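Local atomic coordinates of phosphodiesterase (Trypanosoma brucei brucei, PDB entry 5H2Q), a protein that belongs to the cyclic nucleotide phosphodiesterase family of the HD clan, a helical fold without beta strands that holds a zinc ion and a magnesium ion. Residues A[14-19]-A[46-51]; A[28-33]-A[247-252]; A[69-74]-A[177-182]; A[196-201]-A[232-237]. All coordinates share one frame; numbering follows the deposited sequence.

Interaction 1: residues A[14-19]-A[46-51]; sequences EAVLRI and VAAAIA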
loop_
_atom_site.group_PDB
_atom_site.type_symbol
_atom_site.label_atom_id
_atom_site.label_comp_id
_atom_site.label_asym_id
_atom_site.label_seq_id
_atom_site.Cartn_x
_atom_site.Cartn_y
_atom_site.Cartn_z
ATOM N N GLU A 14 8.021 -22.180 9.246
ATOM C CA GLU A 14 9.415 -22.561 8.949
ATOM C C GLU A 14 9.846 -22.185 7.531
ATOM O O GLU A 14 10.997 -21.779 7.341
ATOM C CB GLU A 14 9.678 -24.063 9.197
ATOM C CG GLU A 14 9.347 -24.568 10.599
ATOM C CD GLU A 14 10.274 -24.219 11.747
ATOM O OE1 GLU A 14 10.653 -25.150 12.495
ATOM O OE2 GLU A 14 10.567 -23.018 11.946
ATOM N N ALA A 15 8.929 -22.303 6.543
ATOM C CA ALA A 15 9.197 -21.975 5.146
ATOM C C ALA A 15 9.516 -20.474 4.977
ATOM O O ALA A 15 10.196 -20.096 4.028
ATOM C CB ALA A 15 8.015 -22.380 4.269
ATOM N N VAL A 16 9.058 -19.626 5.919
ATOM C CA VAL A 16 9.324 -18.178 5.839
ATOM C C VAL A 16 10.514 -17.783 6.696
ATOM O O VAL A 16 11.365 -17.036 6.229
ATOM C CB VAL A 16 8.076 -17.338 6.194
ATOM C CG1 VAL A 16 8.416 -15.851 6.282
ATOM C CG2 VAL A 16 6.951 -17.576 5.187
ATOM N N LEU A 17 10.553 -18.280 7.957
ATOM C CA LEU A 17 11.554 -17.986 8.990
ATOM C C LEU A 17 12.968 -18.202 8.485
ATOM O O LEU A 17 13.853 -17.419 8.787
ATOM C CB LEU A 17 11.340 -18.889 10.237
ATOM C CG LEU A 17 10.541 -18.333 11.412
ATOM C CD1 LEU A 17 10.010 -19.459 12.279
ATOM C CD2 LEU A 17 11.384 -17.387 12.285
ATOM N N ARG A 18 13.149 -19.271 7.711
ATOM C CA ARG A 18 14.424 -19.717 7.171
ATOM C C ARG A 18 14.972 -18.853 6.028
ATOM O O ARG A 18 16.108 -19.102 5.624
ATOM C CB ARG A 18 14.299 -21.200 6.757
ATOM C CG ARG A 18 14.971 -22.184 7.739
ATOM C CD ARG A 18 14.419 -22.161 9.157
ATOM N NE ARG A 18 14.915 -23.282 9.962
ATOM C CZ ARG A 18 14.316 -24.468 10.053
ATOM N NH1 ARG A 18 13.194 -24.709 9.383
ATOM N NH2 ARG A 18 14.838 -25.423 10.811
ATOM N N ILE A 19 14.237 -17.805 5.557
ATOM C CA ILE A 19 14.744 -16.993 4.437
ATOM C C ILE A 19 15.471 -15.714 4.897
ATOM O O ILE A 19 14.907 -14.892 5.618
ATOM C CB ILE A 19 13.605 -16.693 3.419
ATOM C CG1 ILE A 19 12.939 -17.994 2.896
ATOM C CG2 ILE A 19 14.075 -15.768 2.264
ATOM C CD1 ILE A 19 11.639 -17.759 2.162
ATOM N N VAL A 46 9.166 -15.781 0.078
ATOM C CA VAL A 46 10.169 -14.703 -0.028
ATOM C C VAL A 46 9.491 -13.341 0.255
ATOM O O VAL A 46 10.063 -12.552 1.001
ATOM C CB VAL A 46 10.892 -14.751 -1.393
ATOM C CG1 VAL A 46 11.593 -13.431 -1.737
ATOM C CG2 VAL A 46 11.878 -15.929 -1.433
ATOM N N ALA A 47 8.269 -13.087 -0.324
ATOM C CA ALA A 47 7.480 -11.866 -0.092
ATOM C C ALA A 47 7.213 -11.701 1.409
ATOM O O ALA A 47 7.503 -10.635 1.947
ATOM C CB ALA A 47 6.178 -11.890 -0.881
ATOM N N ALA A 48 6.737 -12.774 2.090
ATOM C CA ALA A 48 6.492 -12.738 3.538
ATOM C C ALA A 48 7.811 -12.519 4.306
ATOM O O ALA A 48 7.842 -11.720 5.243
ATOM C CB ALA A 48 5.798 -14.020 3.997
ATOM N N ALA A 49 8.905 -13.204 3.904
ATOM C CA ALA A 49 10.204 -12.998 4.578
ATOM C C ALA A 49 10.731 -11.553 4.392
ATOM O O ALA A 49 11.389 -11.032 5.295
ATOM C CB ALA A 49 11.233 -14.002 4.075
ATOM N N ILE A 50 10.432 -10.898 3.242
ATOM C CA ILE A 50 10.882 -9.514 3.041
ATOM C C ILE A 50 10.239 -8.634 4.082
ATOM O O ILE A 50 10.938 -7.901 4.747
ATOM C CB ILE A 50 10.623 -8.995 1.596
ATOM C CG1 ILE A 50 11.611 -9.637 0.628
ATOM C CG2 ILE A 50 10.764 -7.434 1.507
ATOM C CD1 ILE A 50 11.122 -9.649 -0.797
ATOM N N ALA A 51 8.901 -8.738 4.254
ATOM C CA ALA A 51 8.215 -7.926 5.244
ATOM C C ALA A 51 8.696 -8.277 6.670
ATOM O O ALA A 51 8.968 -7.395 7.469
ATOM C CB ALA A 51 6.719 -8.142 5.121
#

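Interaction 2: residues A[28-33]-A[247-252]; sequences DIDFDL and TKPFDI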
loop_
_atom_site.group_PDB
_atom_site.type_symbol
_atom_site.label_atom_id
_atom_site.label_comp_id
_atom_site.label_asym_id
_atom_site.label_seq_id
_atom_site.Cartn_x
_atom_site.Cartn_y
_atom_site.Cartn_z
ATOM N N ASP A 28 16.693 -0.592 0.486
ATOM C CA ASP A 28 17.092 0.319 -0.595
ATOM C C ASP A 28 15.943 0.853 -1.457
ATOM O O ASP A 28 15.012 0.107 -1.759
ATOM C CB ASP A 28 18.149 -0.370 -1.479
ATOM C CG ASP A 28 19.016 0.628 -2.221
ATOM O OD1 ASP A 28 20.040 1.074 -1.640
ATOM O OD2 ASP A 28 18.604 1.075 -3.312
ATOM N N ILE A 29 16.037 2.131 -1.923
ATOM C CA ILE A 29 15.017 2.658 -2.826
ATOM C C ILE A 29 14.983 1.882 -4.148
ATOM O O ILE A 29 13.924 1.837 -4.770
ATOM C CB ILE A 29 15.060 4.196 -3.049
ATOM C CG1 ILE A 29 16.262 4.635 -3.932
ATOM C CG2 ILE A 29 15.005 4.959 -1.708
ATOM C CD1 ILE A 29 16.168 6.106 -4.426
ATOM N N ASP A 30 16.114 1.251 -4.555
ATOM C CA ASP A 30 16.222 0.461 -5.788
ATOM C C ASP A 30 15.888 -1.005 -5.621
ATOM O O ASP A 30 16.100 -1.797 -6.559
ATOM C CB ASP A 30 17.622 0.617 -6.424
ATOM C CG ASP A 30 17.922 1.987 -7.004
ATOM O OD1 ASP A 30 17.030 2.847 -6.987
ATOM O OD2 ASP A 30 19.059 2.194 -7.481
ATOM N N PHE A 31 15.390 -1.397 -4.424
ATOM C CA PHE A 31 15.065 -2.793 -4.179
ATOM C C PHE A 31 14.090 -3.253 -5.249
ATOM O O PHE A 31 13.135 -2.540 -5.548
ATOM C CB PHE A 31 14.455 -2.990 -2.774
ATOM C CG PHE A 31 13.978 -4.414 -2.578
ATOM C CD1 PHE A 31 14.889 -5.464 -2.467
ATOM C CD2 PHE A 31 12.617 -4.706 -2.519
ATOM C CE1 PHE A 31 14.449 -6.775 -2.302
ATOM C CE2 PHE A 31 12.178 -6.028 -2.374
ATOM C CZ PHE A 31 13.098 -7.048 -2.271
ATOM N N ASP A 32 14.370 -4.406 -5.845
ATOM C CA ASP A 32 13.588 -4.968 -6.949
ATOM C C ASP A 32 12.817 -6.214 -6.491
ATOM O O ASP A 32 13.359 -7.326 -6.455
ATOM C CB ASP A 32 14.533 -5.302 -8.106
ATOM C CG ASP A 32 13.835 -5.684 -9.400
ATOM O OD1 ASP A 32 12.624 -6.049 -9.347
ATOM O OD2 ASP A 32 14.504 -5.674 -10.452
ATOM N N LEU A 33 11.530 -6.020 -6.142
ATOM C CA LEU A 33 10.683 -7.118 -5.700
ATOM C C LEU A 33 10.414 -8.154 -6.811
ATOM O O LEU A 33 10.302 -9.357 -6.518
ATOM C CB LEU A 33 9.356 -6.561 -5.105
ATOM C CG LEU A 33 8.383 -7.597 -4.505
ATOM C CD1 LEU A 33 9.028 -8.431 -3.372
ATOM C CD2 LEU A 33 7.148 -6.887 -3.959
ATOM N N THR A 247 7.484 5.909 -9.172
ATOM C CA THR A 247 8.711 6.478 -8.589
ATOM C C THR A 247 9.906 5.505 -8.654
ATOM O O THR A 247 11.017 5.857 -8.240
ATOM C CB THR A 247 8.467 6.899 -7.119
ATOM O OG1 THR A 247 8.420 5.739 -6.268
ATOM C CG2 THR A 247 7.247 7.792 -6.920
ATOM N N LYS A 248 9.684 4.290 -9.155
ATOM C CA LYS A 248 10.685 3.224 -9.192
ATOM C C LYS A 248 11.578 3.195 -10.448
ATOM O O LYS A 248 11.200 3.830 -11.439
ATOM C CB LYS A 248 9.982 1.868 -9.007
ATOM C CG LYS A 248 9.069 1.772 -7.762
ATOM C CD LYS A 248 9.752 2.347 -6.496
ATOM C CE LYS A 248 8.956 2.152 -5.234
ATOM N NZ LYS A 248 8.919 0.710 -4.861
ATOM N N PRO A 249 12.689 2.393 -10.497
ATOM C CA PRO A 249 13.449 2.281 -11.769
ATOM C C PRO A 249 12.512 1.771 -12.881
ATOM O O PRO A 249 11.534 1.078 -12.574
ATOM C CB PRO A 249 14.548 1.275 -11.449
ATOM C CG PRO A 249 14.709 1.348 -9.939
ATOM C CD PRO A 249 13.301 1.559 -9.439
ATOM N N PHE A 250 12.761 2.160 -14.156
ATOM C CA PHE A 250 11.831 1.867 -15.258
ATOM C C PHE A 250 11.426 0.422 -15.395
ATOM O O PHE A 250 10.229 0.174 -15.498
ATOM C CB PHE A 250 12.328 2.395 -16.620
ATOM C CG PHE A 250 11.227 2.397 -17.666
ATOM C CD1 PHE A 250 10.266 3.402 -17.689
ATOM C CD2 PHE A 250 11.148 1.386 -18.619
ATOM C CE1 PHE A 250 9.235 3.390 -18.640
ATOM C CE2 PHE A 250 10.124 1.378 -19.571
ATOM C CZ PHE A 250 9.175 2.382 -19.578
ATOM N N ASP A 251 12.374 -0.516 -15.412
ATOM C CA ASP A 251 12.064 -1.954 -15.529
ATOM C C ASP A 251 11.012 -2.377 -14.485
ATOM O O ASP A 251 10.189 -3.257 -14.756
ATOM C CB ASP A 251 13.346 -2.795 -15.344
ATOM C CG ASP A 251 13.198 -4.275 -15.663
ATOM O OD1 ASP A 251 12.719 -4.600 -16.769
ATOM O OD2 ASP A 251 13.631 -5.107 -14.834
ATOM N N ILE A 252 11.069 -1.766 -13.284
ATOM C CA ILE A 252 10.154 -2.072 -12.184
ATOM C C ILE A 252 8.792 -1.407 -12.413
ATOM O O ILE A 252 7.759 -2.087 -12.337
ATOM C CB ILE A 252 10.806 -1.688 -10.819
ATOM C CG1 ILE A 252 11.973 -2.656 -10.505
ATOM C CG2 ILE A 252 9.771 -1.699 -9.673
ATOM C CD1 ILE A 252 13.039 -2.111 -9.505
HETATM O O HOH W 1 11.298 0.769 -3.264
HETATM O O HOH W 2 12.901 3.893 -6.403
#

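Interaction 3: residues A[69-74]-A[177-182]; sequences EVLLNF and SDVFGG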
loop_
_atom_site.group_PDB
_atom_site.type_symbol
_atom_site.label_atom_id
_atom_site.label_comp_id
_atom_site.label_asym_id
_atom_site.label_seq_id
_atom_site.Cartn_x
_atom_site.Cartn_y
_atom_site.Cartn_z
ATOM N N GLU A 69 7.370 -14.162 16.932
ATOM C CA GLU A 69 6.333 -15.117 16.533
ATOM C C GLU A 69 5.012 -14.438 16.203
ATOM O O GLU A 69 4.333 -14.876 15.262
ATOM C CB GLU A 69 6.144 -16.221 17.602
ATOM C CG GLU A 69 7.322 -17.188 17.630
ATOM C CD GLU A 69 7.240 -18.337 18.623
ATOM O OE1 GLU A 69 8.236 -18.575 19.343
ATOM O OE2 GLU A 69 6.202 -19.035 18.638
ATOM N N VAL A 70 4.654 -13.372 16.949
ATOM C CA VAL A 70 3.383 -12.655 16.713
ATOM C C VAL A 70 3.494 -11.926 15.365
ATOM O O VAL A 70 2.577 -11.999 14.548
ATOM C CB VAL A 70 2.966 -11.727 17.886
ATOM C CG1 VAL A 70 1.858 -10.760 17.465
ATOM C CG2 VAL A 70 2.485 -12.571 19.080
ATOM N N LEU A 71 4.634 -11.291 15.120
ATOM C CA LEU A 71 4.845 -10.584 13.848
ATOM C C LEU A 71 4.735 -11.581 12.680
ATOM O O LEU A 71 4.037 -11.307 11.699
ATOM C CB LEU A 71 6.200 -9.860 13.853
ATOM C CG LEU A 71 6.576 -9.162 12.522
ATOM C CD1 LEU A 71 5.659 -7.970 12.232
ATOM C CD2 LEU A 71 8.058 -8.725 12.532
ATOM N N LEU A 72 5.359 -12.760 12.818
ATOM C CA LEU A 72 5.275 -13.744 11.746
ATOM C C LEU A 72 3.857 -14.254 11.561
ATOM O O LEU A 72 3.395 -14.300 10.433
ATOM C CB LEU A 72 6.282 -14.892 11.919
ATOM C CG LEU A 72 6.349 -15.846 10.691
ATOM C CD1 LEU A 72 6.731 -15.105 9.384
ATOM C CD2 LEU A 72 7.277 -16.990 10.948
ATOM N N ASN A 73 3.142 -14.596 12.660
ATOM C CA ASN A 73 1.752 -15.052 12.587
ATOM C C ASN A 73 0.891 -14.006 11.900
ATOM O O ASN A 73 0.093 -14.329 11.022
ATOM C CB ASN A 73 1.204 -15.295 13.977
ATOM C CG ASN A 73 1.657 -16.595 14.567
ATOM O OD1 ASN A 73 2.098 -17.499 13.855
ATOM N ND2 ASN A 73 1.470 -16.740 15.877
ATOM N N PHE A 74 1.112 -12.736 12.249
ATOM C CA PHE A 74 0.363 -11.658 11.635
ATOM C C PHE A 74 0.621 -11.592 10.118
ATOM O O PHE A 74 -0.331 -11.496 9.363
ATOM C CB PHE A 74 0.696 -10.329 12.332
ATOM C CG PHE A 74 0.191 -9.117 11.589
ATOM C CD1 PHE A 74 -1.131 -8.701 11.722
ATOM C CD2 PHE A 74 1.030 -8.406 10.731
ATOM C CE1 PHE A 74 -1.597 -7.597 11.006
ATOM C CE2 PHE A 74 0.570 -7.288 10.037
ATOM C CZ PHE A 74 -0.731 -6.878 10.206
ATOM N N SER A 177 -1.779 -13.073 16.740
ATOM C CA SER A 177 -1.411 -12.255 15.572
ATOM C C SER A 177 -1.629 -10.773 15.866
ATOM O O SER A 177 -1.604 -9.942 14.945
ATOM C CB SER A 177 -2.177 -12.706 14.328
ATOM O OG SER A 177 -3.574 -12.807 14.550
ATOM N N ASP A 178 -1.823 -10.423 17.152
ATOM C CA ASP A 178 -2.059 -9.036 17.486
ATOM C C ASP A 178 -0.747 -8.312 17.665
ATOM O O ASP A 178 -0.184 -8.266 18.770
ATOM C CB ASP A 178 -2.996 -8.868 18.692
ATOM C CG ASP A 178 -3.357 -7.420 18.997
ATOM O OD1 ASP A 178 -2.930 -6.513 18.219
ATOM O OD2 ASP A 178 -4.112 -7.192 19.970
ATOM N N VAL A 179 -0.270 -7.706 16.563
ATOM C CA VAL A 179 0.971 -6.936 16.587
ATOM C C VAL A 179 0.872 -5.718 17.463
ATOM O O VAL A 179 1.898 -5.112 17.719
ATOM C CB VAL A 179 1.521 -6.567 15.178
ATOM C CG1 VAL A 179 1.955 -7.830 14.422
ATOM C CG2 VAL A 179 0.516 -5.722 14.380
ATOM N N PHE A 180 -0.354 -5.334 17.896
ATOM C CA PHE A 180 -0.557 -4.187 18.785
ATOM C C PHE A 180 -0.831 -4.677 20.226
ATOM O O PHE A 180 -1.158 -3.878 21.112
ATOM C CB PHE A 180 -1.696 -3.304 18.290
ATOM C CG PHE A 180 -1.467 -2.685 16.918
ATOM C CD1 PHE A 180 -0.192 -2.310 16.511
ATOM C CD2 PHE A 180 -2.517 -2.528 16.025
ATOM C CE1 PHE A 180 0.023 -1.724 15.260
ATOM C CE2 PHE A 180 -2.303 -1.940 14.762
ATOM C CZ PHE A 180 -1.030 -1.557 14.387
ATOM N N GLY A 181 -0.685 -5.988 20.425
ATOM C CA GLY A 181 -0.928 -6.664 21.694
ATOM C C GLY A 181 -0.010 -6.251 22.831
ATOM O O GLY A 181 -0.386 -6.423 23.986
ATOM N N GLY A 182 1.163 -5.694 22.506
ATOM C CA GLY A 182 2.168 -5.228 23.471
ATOM C C GLY A 182 1.987 -3.782 23.904
ATOM O O GLY A 182 2.700 -3.301 24.792
#

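Interaction 4: residues A[196-201]-A[232-237]; sequences IDCVLA and MTMDVL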
loop_
_atom_site.group_PDB
_atom_site.type_symbol
_atom_site.label_atom_id
_atom_site.label_comp_id
_atom_site.label_asym_id
_atom_site.label_seq_id
_atom_site.Cartn_x
_atom_site.Cartn_y
_atom_site.Cartn_z
ATOM N N ILE A 196 -6.788 2.365 10.829
ATOM C CA ILE A 196 -8.097 2.479 10.197
ATOM C C ILE A 196 -8.182 3.769 9.373
ATOM O O ILE A 196 -8.518 3.685 8.183
ATOM C CB ILE A 196 -9.225 2.297 11.273
ATOM C CG1 ILE A 196 -9.253 0.800 11.727
ATOM C CG2 ILE A 196 -10.612 2.744 10.729
ATOM C CD1 ILE A 196 -9.965 0.546 13.093
ATOM N N ASP A 197 -7.753 4.930 9.931
ATOM C CA ASP A 197 -7.790 6.184 9.166
ATOM C C ASP A 197 -6.886 6.136 7.935
ATOM O O ASP A 197 -7.304 6.573 6.866
ATOM C CB ASP A 197 -7.486 7.401 10.053
ATOM C CG ASP A 197 -8.623 7.811 11.001
ATOM O OD1 ASP A 197 -9.783 7.394 10.771
ATOM O OD2 ASP A 197 -8.357 8.572 11.941
ATOM N N CYS A 198 -5.706 5.485 8.052
ATOM C CA CYS A 198 -4.787 5.315 6.938
ATOM C C CYS A 198 -5.397 4.474 5.842
ATOM O O CYS A 198 -5.247 4.823 4.665
ATOM C CB CYS A 198 -3.482 4.703 7.412
ATOM S SG CYS A 198 -2.417 5.870 8.257
ATOM N N VAL A 199 -6.047 3.360 6.226
ATOM C CA VAL A 199 -6.692 2.486 5.229
ATOM C C VAL A 199 -7.838 3.235 4.542
ATOM O O VAL A 199 -7.946 3.195 3.310
ATOM C CB VAL A 199 -7.128 1.124 5.808
ATOM C CG1 VAL A 199 -7.891 0.283 4.765
ATOM C CG2 VAL A 199 -5.909 0.370 6.345
ATOM N N LEU A 200 -8.649 3.954 5.320
ATOM C CA LEU A 200 -9.764 4.702 4.715
ATOM C C LEU A 200 -9.266 5.810 3.769
ATOM O O LEU A 200 -9.927 6.108 2.771
ATOM C CB LEU A 200 -10.688 5.256 5.793
ATOM C CG LEU A 200 -11.412 4.220 6.692
ATOM C CD1 LEU A 200 -12.217 4.925 7.764
ATOM C CD2 LEU A 200 -12.358 3.320 5.881
ATOM N N ALA A 201 -8.083 6.374 4.045
ATOM C CA ALA A 201 -7.441 7.390 3.205
ATOM C C ALA A 201 -6.954 6.895 1.833
ATOM O O ALA A 201 -6.547 7.717 0.991
ATOM C CB ALA A 201 -6.291 8.024 3.952
ATOM N N MET A 232 -2.484 13.228 9.284
ATOM C CA MET A 232 -2.488 13.623 7.885
ATOM C C MET A 232 -1.195 13.217 7.185
ATOM O O MET A 232 -1.252 12.795 6.043
ATOM C CB MET A 232 -2.827 15.120 7.715
ATOM C CG MET A 232 -4.311 15.436 7.950
ATOM S SD MET A 232 -5.554 14.544 6.981
ATOM C CE MET A 232 -4.823 14.609 5.365
ATOM N N THR A 233 -0.024 13.292 7.875
ATOM C CA THR A 233 1.244 12.847 7.320
ATOM C C THR A 233 1.160 11.314 7.092
ATOM O O THR A 233 1.610 10.831 6.055
ATOM C CB THR A 233 2.414 13.222 8.248
ATOM O OG1 THR A 233 2.415 14.645 8.437
ATOM C CG2 THR A 233 3.745 12.794 7.697
ATOM N N MET A 234 0.609 10.575 8.070
ATOM C CA MET A 234 0.445 9.114 7.936
ATOM C C MET A 234 -0.455 8.785 6.726
ATOM O O MET A 234 -0.096 7.932 5.921
ATOM C CB MET A 234 -0.189 8.528 9.204
ATOM C CG MET A 234 0.728 8.598 10.432
ATOM S SD MET A 234 0.015 7.798 11.867
ATOM C CE MET A 234 0.207 6.049 11.381
ATOM N N ASP A 235 -1.591 9.498 6.573
ATOM C CA ASP A 235 -2.509 9.273 5.429
ATOM C C ASP A 235 -1.781 9.546 4.122
ATOM O O ASP A 235 -1.817 8.729 3.196
ATOM C CB ASP A 235 -3.719 10.219 5.533
ATOM C CG ASP A 235 -4.643 10.017 6.705
ATOM O OD1 ASP A 235 -4.579 8.929 7.346
ATOM O OD2 ASP A 235 -5.471 10.920 6.964
ATOM N N VAL A 236 -1.063 10.686 4.052
ATOM C CA VAL A 236 -0.284 11.063 2.873
ATOM C C VAL A 236 0.827 10.055 2.557
ATOM O O VAL A 236 1.058 9.740 1.383
ATOM C CB VAL A 236 0.223 12.518 3.039
ATOM C CG1 VAL A 236 1.442 12.816 2.163
ATOM C CG2 VAL A 236 -0.922 13.475 2.752
ATOM N N LEU A 237 1.469 9.477 3.588
ATOM C CA LEU A 237 2.490 8.480 3.316
ATOM C C LEU A 237 1.892 7.145 2.845
ATOM O O LEU A 237 2.475 6.491 1.993
ATOM C CB LEU A 237 3.367 8.248 4.555
ATOM C CG LEU A 237 4.455 9.252 4.767
ATOM C CD1 LEU A 237 5.182 8.914 6.026
ATOM C CD2 LEU A 237 5.451 9.263 3.594
#

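Interaction 1: residues A[14-19]-A[46-51]
Val16 and Ile19 press onto Ala48, Ala49 and Val46, packing helix 10-17 and the turn that follows it against helix 43-58 in the all-helical phosphodiesterase fold. The second helix offers mainly methyl groups and backbone, so the two backbones come close: the CA atoms of Val16 and Ala49 are 5.4 Å apart. Val16 carries CG1 anti to its backbone N (chi1 173°), which lays this methyl along the backbone of helix 43-58, with Val16 CG1 3.6 Å from Ala49 N. The other branch, Val16 CG2, meets Ala48 CB at 3.9 Å. Ile19 comes in at its root, where its CB lies 3.6 Å from Ala49 CB. The longer branch then runs back toward the preceding turn, and Ile19 CD1 ends 4.0 Å from Val46 CG2. Ala49 CB thus meets both Ile19 and the carbonyl oxygen of Val16.

Further out, Leu72 and Leu76 of helix 68-80 also pack on Val16, Phe90 packs on Ala48, and Phe21 on Ala49. Leu17 O is tied to helix 43-58 by a hydrogen bond from Arg53 NH1. What places Ile19 is the turn closing helix 10-17, in which Ile19 N donates to Val16 O at 3.0 Å.

Interaction 2: residues A[28-33]-A[247-252]
Asp32 lies across Ile252, and the pair joins two helix starts of the phosphodiesterase fold: Asp32 is the N-cap of helix 33-38, and Pro249 holds the N-cap position of helix 250-274. From the root outward, Asp32 CB rests 3.8 Å from Ile252 CD1. The next atom swings anti to the backbone N (chi1 -171°), bringing the carboxylate over the outer arm of the isoleucine, with Asp32 CG 3.7 Å from Ile252 CD1. At the tip, Asp32 OD1 touches Ile252 CG1 at 3.6 Å while accepting its hydrogen bond from Gln35 N, so the cap fixes the group that covers the isoleucine. The other oxygen, Asp32 OD2, passes 4.5 Å from Asp251 OD2, a proximity of like charges that is probably mildly unfavourable.

Nearer the surface, Asp30 OD1 reaches Pro249 CG at 4.0 Å, but its main partner is Arg323, with which it forms a salt bridge. Asp30 N in turn is held by Asp28 OD2 in an Asx turn within the type I beta turn 28-31. Water completes the junction. One molecule lies between Ile29 O and Lys248 NZ; a second donates to Ile29 O at 2.8 Å and, over 3.3 Å, to Thr247 O.

Interaction 3: residues A[69-74]-A[177-182]
The side chains of Phe74 and Val179 cross at about a right angle, and both methyls of the valine are used on the aromatic residue. Val179 CG1 lies against the root of the phenylalanine, 3.5 Å from Phe74 CB, while Val179 CG2 stands over the middle of one ring face, 4.2 Å from the Phe74 centroid and only 6° off the normal, a CH-pi contact. The same CG2 also lies over a face of the Phe180 ring, offset toward its rim, so one methyl serves two aromatic rings. Ser177 approaches Phe74 differently: its carbonyl O meets CD1 of Phe74 obliquely at 3.5 Å, and its CB sits beside the helix backbone, 3.8 Å from Phe74 CA. A turn earlier, Val70 points CG1, anti to the backbone N (chi1 166°), at Asp178 O, 3.5 Å away.

The polar ends find their partners beyond the two segments. Asn73 ND2 bonds to Glu176 O, Ser177 OG to Ile171 O, and Asp178 OD2 pairs with Arg188. Asp178 OD1 instead accepts from Phe180 N at 2.9 Å, the N-H arriving from above the carboxylate plane. The result is an Asx turn overlapping a type I beta turn, 178-181, packed onto helix 68-80 in a connection between two helices of this all-helical fold.

Interaction 4: residues A[196-201]-A[232-237]
Cys198 and Asp235 mark the tight centre of the contact, their CA atoms only 4.8 Å apart where helices 185-200 and 227-242 cross. The axes of the short segments approach to 8.7 Å with their N-to-C directions 45° apart, so the two segments run in broadly the same direction. On one flank of this centre, Cys198 SG fits against the base of Met234, 3.6 Å from its CB. The methionine chain bends at its last torsion (chi3 73°), which turns its methyl back toward the cysteine and leaves Met234 CE 4.1 Å from Cys198 SG. Thr124 and Glu117 of helix 115-127 add to the packing here, the first on Cys198 and the second on Met234. On the other flank, Ala201 CB meets Asp235 CB at 3.7 Å. The Asp235 carboxylate is buried with them: its OD1 comes within 3.6 Å of Cys198 CA, and equally near Asp197 O, but neither approach is a hydrogen bond; its polar partner is Gln231 NE2, one turn back on its own helix.

The looser side is at the partly exposed Asp197. The carboxylates of Asp197 and Asp235 stay well apart, and Asp197 touches the other helix only lightly.

Cys198 and Ala201, both small, thus let helix 185-200 come close to helix 227-242 in the phosphodiesterase core. The arrangement lies not far from the metal site: the side chain of Ala201 is about 10 Å from the bound magnesium ion, and helix 227-242 ends at Asp242, a zinc ligand.

How the interactions relate
Interactions 1, 2 and 3 form a linked series, while interaction 4 stands apart. Interaction 1 touches interaction 2 through Ile50, which packs on Phe31 and Leu33, and interaction 3 through Leu72, which packs on Val16 and Leu17; the centre of interaction 1 is about 20 Å from that of interaction 2 and about 15 Å from that of interaction 3. Along the chain, interactions 1 and 2 interlock, since residues 28-33 fall between 14-19 and 46-51, and interaction 2 spans both interactions 3 and 4. Interactions 1 and 4 lie on opposite sides of the chain's centre, their own centres about 27 Å apart. Thus the N-terminal part of the chain is joined to the later part by interactions 2 and 3, whereas interaction 4 joins helices within the core.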